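Local coordinates for protein acetylene hydratase Ahy (Pelobacter acetylenicus, PDB 2E7Z) that hydrates acetylene to acetaldehyde, using a tungsten centre held by two molybdopterin guanine dinucleotides together with a [4Fe-4S] cluster, at residues W644-V647 and G652-K655. Residues are numbered along the deposited sequence; the frame is centred on the assembly and turned at random.
Sequences WIWV and GRLK
The indole of Trp646 stands between Arg653 and Lys655. Over one face the guanidinium of Arg653 lies almost flat, its plane turned only 9° from the ring and its CZ 3.6 Å from Trp646 CE2, a stacked cation-pi pair. On the opposite face Lys655 makes a CH-pi contact, its CB offset toward the rim and 3.7 Å from Trp646 CZ3. Arg653 sets CG between its backbone N and carbonyl carbon (chi1 67°) and then runs extended, which lays CD and NE over the same face as CZ; the OH of Tyr725, on strand 720-726 along the far edge of 644-648, is hydrogen-bonded to NH1. Lys655, fully extended, carries on past Trp646 to cross Trp644 at about a right angle, CE coming 3.6 Å from Trp644 CE3, while its ammonium is at most weakly attracted to that ring. The antiparallel hairpin closes through Val647 and Leu654, a hydrogen-bonded pair: Val647 N gives a nearly straight bond to Leu654 O at 2.9 Å, and Leu654 N returns one to Val647 O at 3.0 Å. Their side chains leave by the other face, where Val647 CB meets Leu654 CD2 at 3.8 Å and both pack on Ile671; the Leu654 side chain is about 5 Å from that of Asp696, a cofactor-binding residue. With Trp646 cut back to an alanine, the guanidinium would probably lose its stacking surface, still held by Tyr725 but less fixed in rotation, and a gap would open beside Lys655. The hairpin, in the dinucleotide-binding domain, thus has two unlike faces: an apolar, buried one, and a partly exposed one where Trp646 separates two cationic chains, pairing with one's guanidinium and the other's methylenes.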
ATOM      1  N   TRP A 644      19.673 -14.927  18.735  1.00 20.86           N
ATOM      2  CA  TRP A 644      18.525 -15.381  17.916  1.00 20.25           C
ATOM      3  C   TRP A 644      17.366 -15.907  18.749  1.00 20.14           C
ATOM      4  O   TRP A 644      17.572 -16.674  19.703  1.00 20.25           O
ATOM      5  CB  TRP A 644      18.989 -16.438  16.918  1.00 21.17           C
ATOM      6  CG  TRP A 644      19.840 -15.854  15.818  1.00 22.25           C
ATOM      7  CD1 TRP A 644      21.193 -15.655  15.837  1.00 23.92           C
ATOM      8  CD2 TRP A 644      19.380 -15.356  14.551  1.00 23.11           C
ATOM      9  NE1 TRP A 644      21.603 -15.079  14.652  1.00 24.63           N
ATOM     10  CE2 TRP A 644      20.511 -14.893  13.844  1.00 24.61           C
ATOM     11  CE3 TRP A 644      18.119 -15.267  13.939  1.00 24.15           C
ATOM     12  CZ2 TRP A 644      20.421 -14.341  12.557  1.00 24.30           C
ATOM     13  CZ3 TRP A 644      18.029 -14.723  12.657  1.00 23.17           C
ATOM     14  CH2 TRP A 644      19.178 -14.273  11.983  1.00 24.41           C
ATOM     15  N   ILE A 645      16.151 -15.506  18.370  1.00 18.41           N
ATOM     16  CA  ILE A 645      14.959 -15.873  19.106  1.00 17.61           C
ATOM     17  C   ILE A 645      13.862 -16.303  18.130  1.00 16.90           C
ATOM     18  O   ILE A 645      13.927 -15.994  16.936  1.00 17.38           O
ATOM     19  CB  ILE A 645      14.422 -14.705  19.990  1.00 17.61           C
ATOM     20  CG1 ILE A 645      14.084 -13.458  19.166  1.00 18.37           C
ATOM     21  CG2 ILE A 645      15.429 -14.307  21.077  1.00 17.31           C
ATOM     22  CD1 ILE A 645      13.196 -12.466  19.901  1.00 18.58           C
ATOM     23  N   TRP A 646      12.856 -17.010  18.643  1.00 16.00           N
ATOM     24  CA  TRP A 646      11.593 -17.137  17.941  1.00 15.36           C
ATOM     25  C   TRP A 646      10.618 -16.107  18.503  1.00 15.24           C
ATOM     26  O   TRP A 646      10.568 -15.853  19.713  1.00 15.78           O
ATOM     27  CB  TRP A 646      11.006 -18.533  18.141  1.00 16.01           C
ATOM     28  CG  TRP A 646      11.772 -19.636  17.507  1.00 16.78           C
ATOM     29  CD1 TRP A 646      12.608 -20.536  18.136  1.00 17.29           C
ATOM     30  CD2 TRP A 646      11.757 -20.002  16.121  1.00 16.42           C
ATOM     31  NE1 TRP A 646      13.121 -21.427  17.213  1.00 16.91           N
ATOM     32  CE2 TRP A 646      12.603 -21.124  15.970  1.00 16.41           C
ATOM     33  CE3 TRP A 646      11.103 -19.490  14.990  1.00 14.82           C
ATOM     34  CZ2 TRP A 646      12.816 -21.739  14.726  1.00 15.98           C
ATOM     35  CZ3 TRP A 646      11.304 -20.114  13.756  1.00 15.51           C
ATOM     36  CH2 TRP A 646      12.165 -21.221  13.638  1.00 16.10           C
ATOM     37  N   VAL A 647       9.821 -15.520  17.624  1.00 14.06           N
ATOM     38  CA  VAL A 647       8.703 -14.705  18.060  1.00 14.29           C
ATOM     39  C   VAL A 647       7.469 -15.431  17.553  1.00 13.85           C
ATOM     40  O   VAL A 647       7.365 -15.728  16.361  1.00 13.31           O
ATOM     41  CB  VAL A 647       8.783 -13.265  17.518  1.00 14.61           C
ATOM     42  CG1 VAL A 647       7.572 -12.464  17.958  1.00 16.18           C
ATOM     43  CG2 VAL A 647      10.091 -12.607  17.999  1.00 15.82           C
ATOM     44  N   GLY A 652       1.512 -18.538  14.322  1.00  9.33           N
ATOM     45  CA  GLY A 652       2.746 -19.120  13.832  1.00  9.13           C
ATOM     46  C   GLY A 652       3.927 -18.396  14.430  1.00  9.81           C
ATOM     47  O   GLY A 652       3.755 -17.585  15.332  1.00 10.49           O
ATOM     48  N   ARG A 653       5.121 -18.669  13.920  1.00 10.20           N
ATOM     49  CA  ARG A 653       6.327 -18.050  14.489  1.00 10.39           C
ATOM     50  C   ARG A 653       7.329 -17.693  13.395  1.00 10.85           C
ATOM     51  O   ARG A 653       7.237 -18.196  12.276  1.00 10.80           O
ATOM     52  CB  ARG A 653       7.008 -18.976  15.514  1.00 10.93           C
ATOM     53  CG  ARG A 653       7.595 -20.229  14.910  1.00 11.59           C
ATOM     54  CD  ARG A 653       8.209 -21.093  15.988  1.00 13.93           C
ATOM     55  NE  ARG A 653       8.952 -22.189  15.384  1.00 12.25           N
ATOM     56  CZ  ARG A 653       9.611 -23.106  16.088  1.00 14.45           C
ATOM     57  NH1 ARG A 653       9.599 -23.038  17.427  1.00 13.20           N
ATOM     58  NH2 ARG A 653      10.274 -24.080  15.466  1.00 14.20           N
ATOM     59  N   LEU A 654       8.240 -16.784  13.719  1.00 11.57           N
ATOM     60  CA  LEU A 654       9.365 -16.506  12.833  1.00 12.10           C
ATOM     61  C   LEU A 654      10.624 -16.335  13.666  1.00 12.14           C
ATOM     62  O   LEU A 654      10.546 -16.043  14.868  1.00 12.79           O
ATOM     63  CB  LEU A 654       9.157 -15.252  11.978  1.00 12.01           C
ATOM     64  CG  LEU A 654       9.286 -13.847  12.598  1.00 11.61           C
ATOM     65  CD1 LEU A 654       9.089 -12.784  11.512  1.00 12.42           C
ATOM     66  CD2 LEU A 654       8.276 -13.627  13.725  1.00 13.44           C
ATOM     67  N   LYS A 655      11.774 -16.489  13.011  1.00 12.91           N
ATOM     68  CA  LYS A 655      13.077 -16.491  13.668  1.00 14.27           C
ATOM     69  C   LYS A 655      13.761 -15.161  13.423  1.00 14.68           C
ATOM     70  O   LYS A 655      13.863 -14.721  12.272  1.00 15.44           O
ATOM     71  CB  LYS A 655      13.912 -17.611  13.086  1.00 14.74           C
ATOM     72  CG  LYS A 655      15.320 -17.712  13.694  1.00 18.27           C
ATOM     73  CD  LYS A 655      16.135 -18.827  13.083  1.00 20.23           C
ATOM     74  CE  LYS A 655      17.531 -18.849  13.684  1.00 24.76           C
ATOM     75  NZ  LYS A 655      18.402 -19.924  13.113  1.00 29.90           N
TER